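Local coordinates for protein tRNA (cytosine(38)-C(5))-methyltransferase (Schizosaccharomyces pombe, PDB 6FDF) that methylates cytosine 38 in the anticodon loop of tRNA(Asp), using S-adenosyl-L-methionine as the methyl donor, at residues G21-A26 against K319-L324; M290-S295 against R310-S315. One frame throughout, in Å; residues are numbered along the deposited sequence.

Contacts 1 and 2 sit side by side next to the cofactor site of this class I methyltransferase. Contact 1 joins the first and last helices of the chain, 22-29 and 318-328. Contact 2 falls between them in sequence, where the loop after helix 283-289 meets the end of helix 305-313, the helix just before 318-328. Their centres lie about 11 Å apart, and the two meet directly: the Tyr25 ring packs on Phe292 at a steep angle, CD2 to CD2 3.5 Å, and Pro293 also touches it. Each contact has one segment reaching S-adenosyl-L-homocysteine, so N-terminal and C-terminal parts of the fold converge on one ligand.

Contact 1. Residues G21-A26 against K319-L324; sequences GGMHYA and KVVSYL. With SAH (S-adenosyl-L-homocysteine), chain E.
A bend at chi2 (-69°) swings the sulfur of Met23 round toward Val321, whose CG1 is carried forward by a chi1 of 174° that sets it trans to the backbone N. The two side chains cross at about a right angle, SD to CG1 3.8 Å. The same methyl also rests on the CB of Ala26 at 3.7 Å, so one valine branch serves both residues. Ala26 sits close to the backbone as well, its CB 3.6 Å from Ser322 N. This is a helix-helix crossing at -58°, with segment axes 8.5 Å apart, between the helix that follows the first strand of the Rossmann-like methyltransferase sheet and the C-terminal helix. Ser322 presents its CB to Ala26 O (3.6 Å) while its hydroxyl turns back to its own helix, donating to Lys319 O at 2.6 Å; that carbonyl also accepts from Tyr323 N. At the start of the first helix, Gly21 is the N-cap, and Gly22 N comes within 3.5 Å of O of S-adenosyl-L-homocysteine. A side chain on Gly22 would run into that oxygen. Ile20 N, one residue earlier, hydrogen-bonds the ligand, while Tyr170 of strand 168-175 covers Val321 from the sheet.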
ATOM      1  N   GLY A  21       8.850   2.431  -0.334  1.00 31.38           N
ATOM      2  CA  GLY A  21       8.837   3.523   0.620  1.00 28.34           C
ATOM      3  C   GLY A  21       7.543   4.294   0.736  1.00 30.16           C
ATOM      4  O   GLY A  21       7.578   5.491   1.060  1.00 31.66           O
ATOM      5  N   GLY A  22       6.401   3.650   0.482  1.00 30.33           N
ATOM      6  CA  GLY A  22       5.126   4.318   0.699  1.00 28.22           C
ATOM      7  C   GLY A  22       5.017   4.948   2.074  1.00 29.49           C
ATOM      8  O   GLY A  22       4.532   6.073   2.208  1.00 29.45           O
ATOM      9  N   MET A  23       5.470   4.235   3.118  1.00 32.02           N
ATOM     10  CA  MET A  23       5.385   4.773   4.477  1.00 29.23           C
ATOM     11  C   MET A  23       6.219   6.038   4.628  1.00 32.52           C
ATOM     12  O   MET A  23       5.796   6.997   5.287  1.00 29.92           O
ATOM     13  CB  MET A  23       5.836   3.731   5.506  1.00 29.63           C
ATOM     14  CG  MET A  23       4.968   2.491   5.638  1.00 34.39           C
ATOM     15  SD  MET A  23       3.358   2.873   6.375  1.00 34.45           S
ATOM     16  CE  MET A  23       2.677   1.225   6.520  1.00 35.28           C
ATOM     17  N   HIS A  24       7.411   6.059   4.026  1.00 28.95           N
ATOM     18  CA  HIS A  24       8.244   7.253   4.071  1.00 31.85           C
ATOM     19  C   HIS A  24       7.556   8.416   3.363  1.00 32.41           C
ATOM     20  O   HIS A  24       7.561   9.549   3.858  1.00 31.43           O
ATOM     21  CB  HIS A  24       9.606   6.938   3.446  1.00 30.64           C
ATOM     22  CG  HIS A  24      10.665   7.968   3.704  1.00 35.24           C
ATOM     23  ND1 HIS A  24      12.010   7.660   3.691  1.00 34.55           N
ATOM     24  CD2 HIS A  24      10.587   9.294   3.970  1.00 34.07           C
ATOM     25  CE1 HIS A  24      12.714   8.749   3.944  1.00 34.86           C
ATOM     26  NE2 HIS A  24      11.876   9.756   4.114  1.00 35.78           N
ATOM     27  N   TYR A  25       6.932   8.149   2.213  1.00 32.53           N
ATOM     28  CA  TYR A  25       6.216   9.210   1.514  1.00 31.21           C
ATOM     29  C   TYR A  25       5.054   9.726   2.349  1.00 30.00           C
ATOM     30  O   TYR A  25       4.774  10.931   2.359  1.00 30.77           O
ATOM     31  CB  TYR A  25       5.709   8.720   0.160  1.00 30.64           C
ATOM     32  CG  TYR A  25       6.767   8.638  -0.919  1.00 31.28           C
ATOM     33  CD1 TYR A  25       7.411   9.778  -1.376  1.00 34.44           C
ATOM     34  CD2 TYR A  25       7.077   7.423  -1.520  1.00 33.88           C
ATOM     35  CE1 TYR A  25       8.363   9.709  -2.382  1.00 36.28           C
ATOM     36  CE2 TYR A  25       8.027   7.347  -2.530  1.00 31.41           C
ATOM     37  CZ  TYR A  25       8.664   8.491  -2.952  1.00 35.14           C
ATOM     38  OH  TYR A  25       9.613   8.415  -3.946  1.00 37.39           O
ATOM     39  N   ALA A  26       4.368   8.827   3.062  1.00 31.79           N
ATOM     40  CA  ALA A  26       3.250   9.243   3.904  1.00 34.18           C
ATOM     41  C   ALA A  26       3.732  10.057   5.096  1.00 32.67           C
ATOM     42  O   ALA A  26       3.073  11.023   5.502  1.00 31.15           O
ATOM     43  CB  ALA A  26       2.462   8.017   4.372  1.00 31.12           C
ATOM     44  N   LYS A 319      -1.750   8.581   0.568  0.65 31.49           N
ATOM     45  CA  LYS A 319      -2.653   9.589   1.122  0.65 33.65           C
ATOM     46  C   LYS A 319      -3.355   9.078   2.375  0.65 35.55           C
ATOM     47  O   LYS A 319      -3.324   9.732   3.425  0.65 34.75           O
ATOM     48  CB  LYS A 319      -3.679  10.010   0.068  0.65 38.79           C
ATOM     49  CG  LYS A 319      -3.345  11.300  -0.655  0.65 46.48           C
ATOM     50  CD  LYS A 319      -3.394  12.490   0.293  0.65 50.37           C
ATOM     51  CE  LYS A 319      -2.871  13.747  -0.377  0.65 48.79           C
ATOM     52  NZ  LYS A 319      -2.623  14.824   0.613  0.65 40.94           N
ATOM     53  N   VAL A 320      -4.013   7.919   2.276  1.00 31.48           N
ATOM     54  CA  VAL A 320      -4.718   7.354   3.432  1.00 33.46           C
ATOM     55  C   VAL A 320      -3.772   7.180   4.616  1.00 34.22           C
ATOM     56  O   VAL A 320      -4.095   7.554   5.751  1.00 32.67           O
ATOM     57  CB  VAL A 320      -5.400   6.026   3.055  1.00 33.57           C
ATOM     58  CG1 VAL A 320      -6.086   5.418   4.276  1.00 34.55           C
ATOM     59  CG2 VAL A 320      -6.433   6.251   1.938  1.00 34.58           C
ATOM     60  N   VAL A 321      -2.581   6.630   4.372  1.00 30.54           N
ATOM     61  CA  VAL A 321      -1.661   6.406   5.484  1.00 28.71           C
ATOM     62  C   VAL A 321      -1.145   7.722   6.059  1.00 31.08           C
ATOM     63  O   VAL A 321      -0.875   7.809   7.267  1.00 30.24           O
ATOM     64  CB  VAL A 321      -0.524   5.475   5.024  1.00 31.47           C
ATOM     65  CG1 VAL A 321       0.531   5.326   6.104  1.00 31.87           C
ATOM     66  CG2 VAL A 321      -1.111   4.118   4.680  1.00 30.32           C
ATOM     67  N   SER A 322      -0.998   8.767   5.232  1.00 30.67           N
ATOM     68  CA  SER A 322      -0.586  10.063   5.773  1.00 29.39           C
ATOM     69  C   SER A 322      -1.583  10.562   6.817  1.00 32.87           C
ATOM     70  O   SER A 322      -1.191  11.128   7.846  1.00 33.54           O
ATOM     71  CB  SER A 322      -0.428  11.099   4.655  1.00 32.14           C
ATOM     72  OG  SER A 322      -1.678  11.569   4.163  1.00 34.57           O
ATOM     73  N   TYR A 323      -2.877  10.346   6.575  1.00 36.93           N
ATOM     74  CA  TYR A 323      -3.887  10.723   7.559  1.00 31.26           C
ATOM     75  C   TYR A 323      -3.778   9.880   8.825  1.00 32.85           C
ATOM     76  O   TYR A 323      -3.890  10.408   9.939  1.00 33.20           O
ATOM     77  CB  TYR A 323      -5.288  10.577   6.965  1.00 32.79           C
ATOM     78  CG  TYR A 323      -5.584  11.383   5.728  1.00 36.96           C
ATOM     79  CD1 TYR A 323      -5.050  12.650   5.545  1.00 44.35           C
ATOM     80  CD2 TYR A 323      -6.413  10.870   4.741  1.00 44.53           C
ATOM     81  CE1 TYR A 323      -5.346  13.390   4.404  1.00 54.62           C
ATOM     82  CE2 TYR A 323      -6.705  11.592   3.603  1.00 48.85           C
ATOM     83  CZ  TYR A 323      -6.169  12.848   3.436  1.00 57.90           C
ATOM     84  OH  TYR A 323      -6.472  13.560   2.295  1.00 61.48           O
ATOM     85  N   LEU A 324      -3.599   8.562   8.678  1.00 30.19           N
ATOM     86  CA  LEU A 324      -3.496   7.698   9.851  1.00 28.33           C
ATOM     87  C   LEU A 324      -2.242   8.002  10.658  1.00 32.86           C
ATOM     88  O   LEU A 324      -2.265   7.945  11.893  1.00 30.82           O
ATOM     89  CB  LEU A 324      -3.509   6.229   9.426  1.00 29.23           C
ATOM     90  CG  LEU A 324      -4.842   5.745   8.855  1.00 35.22           C
ATOM     91  CD1 LEU A 324      -4.632   4.489   8.053  1.00 35.00           C
ATOM     92  CD2 LEU A 324      -5.878   5.526   9.958  1.00 34.85           C
TER
HETATM   93  N   SAH E 401       4.620  -1.191   2.179  0.96 61.61           N
HETATM   94  CA  SAH E 401       5.573  -1.223   1.091  0.96 62.54           C
HETATM   95  CB  SAH E 401       5.535  -2.561   0.347  0.96 60.64           C
HETATM   96  CG  SAH E 401       5.049  -3.693   1.249  0.96 59.67           C
HETATM   97  SD  SAH E 401       4.660  -5.164   0.349  0.96 52.52           S
HETATM   98  C   SAH E 401       5.318  -0.084   0.156  0.96 68.45           C
HETATM   99  O   SAH E 401       4.432   0.744   0.460  0.96 57.48           O
HETATM  100  OXT SAH E 401       6.018  -0.013  -0.877  0.96 67.81           O
HETATM  101  C5' SAH E 401       5.496  -6.264   1.436  0.96 42.54           C
HETATM  102  C4' SAH E 401       7.005  -6.091   1.266  0.96 33.21           C
HETATM  103  O4' SAH E 401       7.633  -6.860   2.276  0.96 32.56           O
HETATM  104  C3' SAH E 401       7.528  -6.573  -0.087  0.96 35.86           C
HETATM  105  O3' SAH E 401       8.332  -5.558  -0.687  0.96 35.19           O
HETATM  106  C2' SAH E 401       8.429  -7.762   0.255  0.96 33.90           C
HETATM  107  O2' SAH E 401       9.621  -7.780  -0.537  0.96 35.33           O
HETATM  108  C1' SAH E 401       8.760  -7.515   1.722  0.96 28.13           C
HETATM  109  N9  SAH E 401       8.954  -8.743   2.522  0.96 32.80           N
HETATM  110  C8  SAH E 401       8.172  -9.841   2.545  0.96 33.09           C
HETATM  111  N7  SAH E 401       8.669 -10.762   3.405  0.96 33.36           N
HETATM  112  C5  SAH E 401       9.792 -10.260   3.956  0.96 33.08           C
HETATM  113  C6  SAH E 401      10.798 -10.711   4.937  0.96 34.05           C
HETATM  114  N6  SAH E 401      10.700 -11.925   5.523  0.96 35.72           N
HETATM  115  N1  SAH E 401      11.814  -9.860   5.219  0.96 33.33           N
HETATM  116  C2  SAH E 401      11.919  -8.649   4.642  0.96 28.37           C
HETATM  117  N3  SAH E 401      11.039  -8.176   3.741  0.96 29.09           N
HETATM  118  C4  SAH E 401       9.976  -8.930   3.360  0.96 32.60           C

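Contact 2. Residues M290-S295 against R310-S315; sequences MGFPES and RLLGNS. With SAH (S-adenosyl-L-homocysteine), chain E.
Phe292 lays the CE1-CZ rim of its ring against Leu312 and Ser315, with CE1 4.0 Å from Leu312 CD2 and CZ 3.9 Å from Ser315 CB. Ser315 CB lies at the ring edge, near its plane, whereas the leucine methyl approaches obliquely, the two side chains sliding past each other in opposite directions. Met290 reaches the same helix end by a different route. Its chain is extended beyond CG (chi2 -177°), which takes SD to 3.2 Å from Leu312 O; the oxygen falls almost on the continuation of the CG-SD bond, a geometry consistent with a sulfur-oxygen chalcogen contact. Leu312 O also accepts Ser315 N. The loop bearing Met290 and Phe292 begins with a Schellman motif: Gly291, at positive phi, ends helix 283-289 as Phe292 N returns to Ala287 O and Gly291 N to Arg288 O. In sequence the two segments resemble motifs IX and X of C5-methyltransferases, and the second one enters the cofactor pocket. There Asn314 O stands 3.3 Å from SD of S-adenosyl-L-homocysteine, and Ser315 CB, besides meeting the ring edge, lies 3.9 Å from ligand O of the carboxylate, the two neighbours standing roughly at right angles about it. An alanine in place of Phe292 would probably open a gap beside Leu312 CD2 and take away the ring edge against which Ser315 CB rests. Arg166 NH2 hydrogen-bonds the carbonyls of both Gly313 and Ser315, and the Met290 backbone is hydrogen-bonded to that of Val318.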
ATOM      1  N   MET A 290      -2.373   5.859  -6.283  1.00 29.73           N
ATOM      2  CA  MET A 290      -2.012   5.378  -4.957  1.00 32.41           C
ATOM      3  C   MET A 290      -1.395   6.466  -4.083  1.00 31.26           C
ATOM      4  O   MET A 290      -0.965   6.174  -2.961  1.00 32.43           O
ATOM      5  CB  MET A 290      -1.067   4.181  -5.079  1.00 30.77           C
ATOM      6  CG  MET A 290      -1.752   2.974  -5.705  1.00 33.64           C
ATOM      7  SD  MET A 290      -0.688   1.525  -5.769  1.00 40.65           S
ATOM      8  CE  MET A 290      -1.794   0.328  -6.506  1.00 47.60           C
ATOM      9  N   GLY A 291      -1.364   7.707  -4.562  1.00 32.34           N
ATOM     10  CA  GLY A 291      -0.933   8.843  -3.772  1.00 33.18           C
ATOM     11  C   GLY A 291       0.553   9.128  -3.772  1.00 36.55           C
ATOM     12  O   GLY A 291       0.999   9.981  -2.996  1.00 33.15           O
ATOM     13  N   PHE A 292       1.329   8.464  -4.620  1.00 31.30           N
ATOM     14  CA  PHE A 292       2.756   8.738  -4.675  1.00 36.87           C
ATOM     15  C   PHE A 292       3.005  10.075  -5.365  1.00 35.51           C
ATOM     16  O   PHE A 292       2.299  10.422  -6.319  1.00 35.44           O
ATOM     17  CB  PHE A 292       3.488   7.622  -5.416  1.00 36.22           C
ATOM     18  CG  PHE A 292       3.652   6.377  -4.602  1.00 32.71           C
ATOM     19  CD1 PHE A 292       2.650   5.426  -4.558  1.00 31.26           C
ATOM     20  CD2 PHE A 292       4.810   6.165  -3.868  1.00 31.56           C
ATOM     21  CE1 PHE A 292       2.796   4.282  -3.796  1.00 35.56           C
ATOM     22  CE2 PHE A 292       4.966   5.030  -3.109  1.00 32.69           C
ATOM     23  CZ  PHE A 292       3.961   4.086  -3.070  1.00 32.61           C
ATOM     24  N   PRO A 293       3.989  10.845  -4.914  1.00 34.14           N
ATOM     25  CA  PRO A 293       4.256  12.144  -5.537  1.00 35.55           C
ATOM     26  C   PRO A 293       4.973  11.977  -6.871  1.00 37.01           C
ATOM     27  O   PRO A 293       5.489  10.912  -7.209  1.00 37.09           O
ATOM     28  CB  PRO A 293       5.147  12.847  -4.510  1.00 40.34           C
ATOM     29  CG  PRO A 293       5.888  11.731  -3.865  1.00 36.71           C
ATOM     30  CD  PRO A 293       4.896  10.581  -3.782  1.00 33.84           C
ATOM     31  N   GLU A 294       5.002  13.072  -7.630  1.00 39.83           N
ATOM     32  CA  GLU A 294       5.655  13.065  -8.934  1.00 35.96           C
ATOM     33  C   GLU A 294       7.154  12.821  -8.832  1.00 42.27           C
ATOM     34  O   GLU A 294       7.765  12.367  -9.809  1.00 42.30           O
ATOM     35  CB  GLU A 294       5.382  14.386  -9.654  1.00 41.15           C
ATOM     36  CG  GLU A 294       3.924  14.604 -10.007  1.00 45.24           C
ATOM     37  CD  GLU A 294       3.390  13.516 -10.924  1.00 47.30           C
ATOM     38  OE1 GLU A 294       2.610  12.664 -10.451  1.00 40.65           O
ATOM     39  OE2 GLU A 294       3.754  13.516 -12.120  1.00 45.93           O
ATOM     40  N   SER A 295       7.759  13.112  -7.678  1.00 40.31           N
ATOM     41  CA  SER A 295       9.186  12.874  -7.494  1.00 39.17           C
ATOM     42  C   SER A 295       9.561  11.393  -7.531  1.00 39.72           C
ATOM     43  O   SER A 295      10.741  11.082  -7.732  1.00 40.60           O
ATOM     44  CB  SER A 295       9.646  13.487  -6.174  1.00 38.47           C
ATOM     45  OG  SER A 295       9.119  12.758  -5.086  1.00 40.09           O
ATOM     46  N   ARG A 310       4.462  -4.311 -10.560  1.00 29.79           N
ATOM     47  CA  ARG A 310       4.438  -5.326  -9.514  1.00 28.98           C
ATOM     48  C   ARG A 310       4.702  -4.711  -8.151  1.00 29.45           C
ATOM     49  O   ARG A 310       4.068  -5.092  -7.158  1.00 35.26           O
ATOM     50  CB  ARG A 310       5.461  -6.417  -9.825  1.00 30.89           C
ATOM     51  CG  ARG A 310       5.267  -7.021 -11.200  1.00 31.42           C
ATOM     52  CD  ARG A 310       6.239  -8.161 -11.464  1.00 40.64           C
ATOM     53  NE  ARG A 310       6.053  -8.697 -12.813  1.00 48.26           N
ATOM     54  CZ  ARG A 310       7.005  -8.744 -13.739  1.00 58.66           C
ATOM     55  NH1 ARG A 310       8.231  -8.325 -13.459  1.00 60.92           N
ATOM     56  NH2 ARG A 310       6.737  -9.243 -14.939  1.00 59.86           N
ATOM     57  N   LEU A 311       5.646  -3.768  -8.081  1.00 26.97           N
ATOM     58  CA  LEU A 311       5.953  -3.114  -6.816  1.00 29.93           C
ATOM     59  C   LEU A 311       4.788  -2.243  -6.364  1.00 32.12           C
ATOM     60  O   LEU A 311       4.453  -2.206  -5.176  1.00 34.27           O
ATOM     61  CB  LEU A 311       7.227  -2.278  -6.958  1.00 29.98           C
ATOM     62  CG  LEU A 311       8.511  -3.060  -7.247  1.00 29.01           C
ATOM     63  CD1 LEU A 311       9.694  -2.119  -7.487  1.00 36.84           C
ATOM     64  CD2 LEU A 311       8.799  -4.020  -6.099  1.00 34.93           C
ATOM     65  N   LEU A 312       4.170  -1.522  -7.302  1.00 29.73           N
ATOM     66  CA  LEU A 312       3.024  -0.683  -6.965  1.00 30.01           C
ATOM     67  C   LEU A 312       1.831  -1.525  -6.530  1.00 32.51           C
ATOM     68  O   LEU A 312       1.085  -1.138  -5.623  1.00 31.81           O
ATOM     69  CB  LEU A 312       2.665   0.202  -8.160  1.00 31.85           C
ATOM     70  CG  LEU A 312       3.630   1.371  -8.371  1.00 34.73           C
ATOM     71  CD1 LEU A 312       3.473   1.993  -9.767  1.00 32.02           C
ATOM     72  CD2 LEU A 312       3.430   2.428  -7.281  1.00 32.00           C
ATOM     73  N   GLY A 313       1.652  -2.688  -7.155  1.00 30.27           N
ATOM     74  CA  GLY A 313       0.545  -3.568  -6.818  1.00 32.48           C
ATOM     75  C   GLY A 313       0.542  -4.009  -5.371  1.00 33.51           C
ATOM     76  O   GLY A 313      -0.518  -4.368  -4.845  1.00 36.59           O
ATOM     77  N   ASN A 314       1.707  -4.000  -4.720  1.00 30.51           N
ATOM     78  CA  ASN A 314       1.854  -4.369  -3.318  1.00 36.17           C
ATOM     79  C   ASN A 314       2.065  -3.175  -2.397  1.00 36.82           C
ATOM     80  O   ASN A 314       2.432  -3.364  -1.234  1.00 41.11           O
ATOM     81  CB  ASN A 314       3.033  -5.329  -3.150  1.00 43.67           C
ATOM     82  CG  ASN A 314       2.746  -6.693  -3.699  1.00 54.08           C
ATOM     83  OD1 ASN A 314       1.610  -7.164  -3.651  1.00 58.70           O
ATOM     84  ND2 ASN A 314       3.777  -7.351  -4.222  1.00 51.85           N
ATOM     85  N   SER A 315       1.845  -1.956  -2.882  0.62 30.89           N
ATOM     86  CA  SER A 315       2.130  -0.747  -2.121  0.62 32.33           C
ATOM     87  C   SER A 315       0.880  -0.232  -1.413  0.62 32.38           C
ATOM     88  O   SER A 315      -0.251  -0.590  -1.749  0.62 35.23           O
ATOM     89  CB  SER A 315       2.690   0.347  -3.036  0.62 33.69           C
ATOM     90  OG  SER A 315       3.930  -0.039  -3.602  0.62 35.17           O
TER
HETATM   91  N   SAH E 401       4.620  -1.191   2.179  0.96 61.61           N
HETATM   92  CA  SAH E 401       5.573  -1.223   1.091  0.96 62.54           C
HETATM   93  CB  SAH E 401       5.535  -2.561   0.347  0.96 60.64           C
HETATM   94  CG  SAH E 401       5.049  -3.693   1.249  0.96 59.67           C
HETATM   95  SD  SAH E 401       4.660  -5.164   0.349  0.96 52.52           S
HETATM   96  C   SAH E 401       5.318  -0.084   0.156  0.96 68.45           C
HETATM   97  O   SAH E 401       4.432   0.744   0.460  0.96 57.48           O
HETATM   98  OXT SAH E 401       6.018  -0.013  -0.877  0.96 67.81           O
HETATM   99  C5' SAH E 401       5.496  -6.264   1.436  0.96 42.54           C
HETATM  100  C4' SAH E 401       7.005  -6.091   1.266  0.96 33.21           C
HETATM  101  O4' SAH E 401       7.633  -6.860   2.276  0.96 32.56           O
HETATM  102  C3' SAH E 401       7.528  -6.573  -0.087  0.96 35.86           C
HETATM  103  O3' SAH E 401       8.332  -5.558  -0.687  0.96 35.19           O
HETATM  104  C2' SAH E 401       8.429  -7.762   0.255  0.96 33.90           C
HETATM  105  O2' SAH E 401       9.621  -7.780  -0.537  0.96 35.33           O
HETATM  106  C1' SAH E 401       8.760  -7.515   1.722  0.96 28.13           C
HETATM  107  N9  SAH E 401       8.954  -8.743   2.522  0.96 32.80           N
HETATM  108  C8  SAH E 401       8.172  -9.841   2.545  0.96 33.09           C
HETATM  109  N7  SAH E 401       8.669 -10.762   3.405  0.96 33.36           N
HETATM  110  C5  SAH E 401       9.792 -10.260   3.956  0.96 33.08           C
HETATM  111  C6  SAH E 401      10.798 -10.711   4.937  0.96 34.05           C
HETATM  112  N6  SAH E 401      10.700 -11.925   5.523  0.96 35.72           N
HETATM  113  N1  SAH E 401      11.814  -9.860   5.219  0.96 33.33           N
HETATM  114  C2  SAH E 401      11.919  -8.649   4.642  0.96 28.37           C
HETATM  115  N3  SAH E 401      11.039  -8.176   3.741  0.96 29.09           N
HETATM  116  C4  SAH E 401       9.976  -8.930   3.360  0.96 32.60           C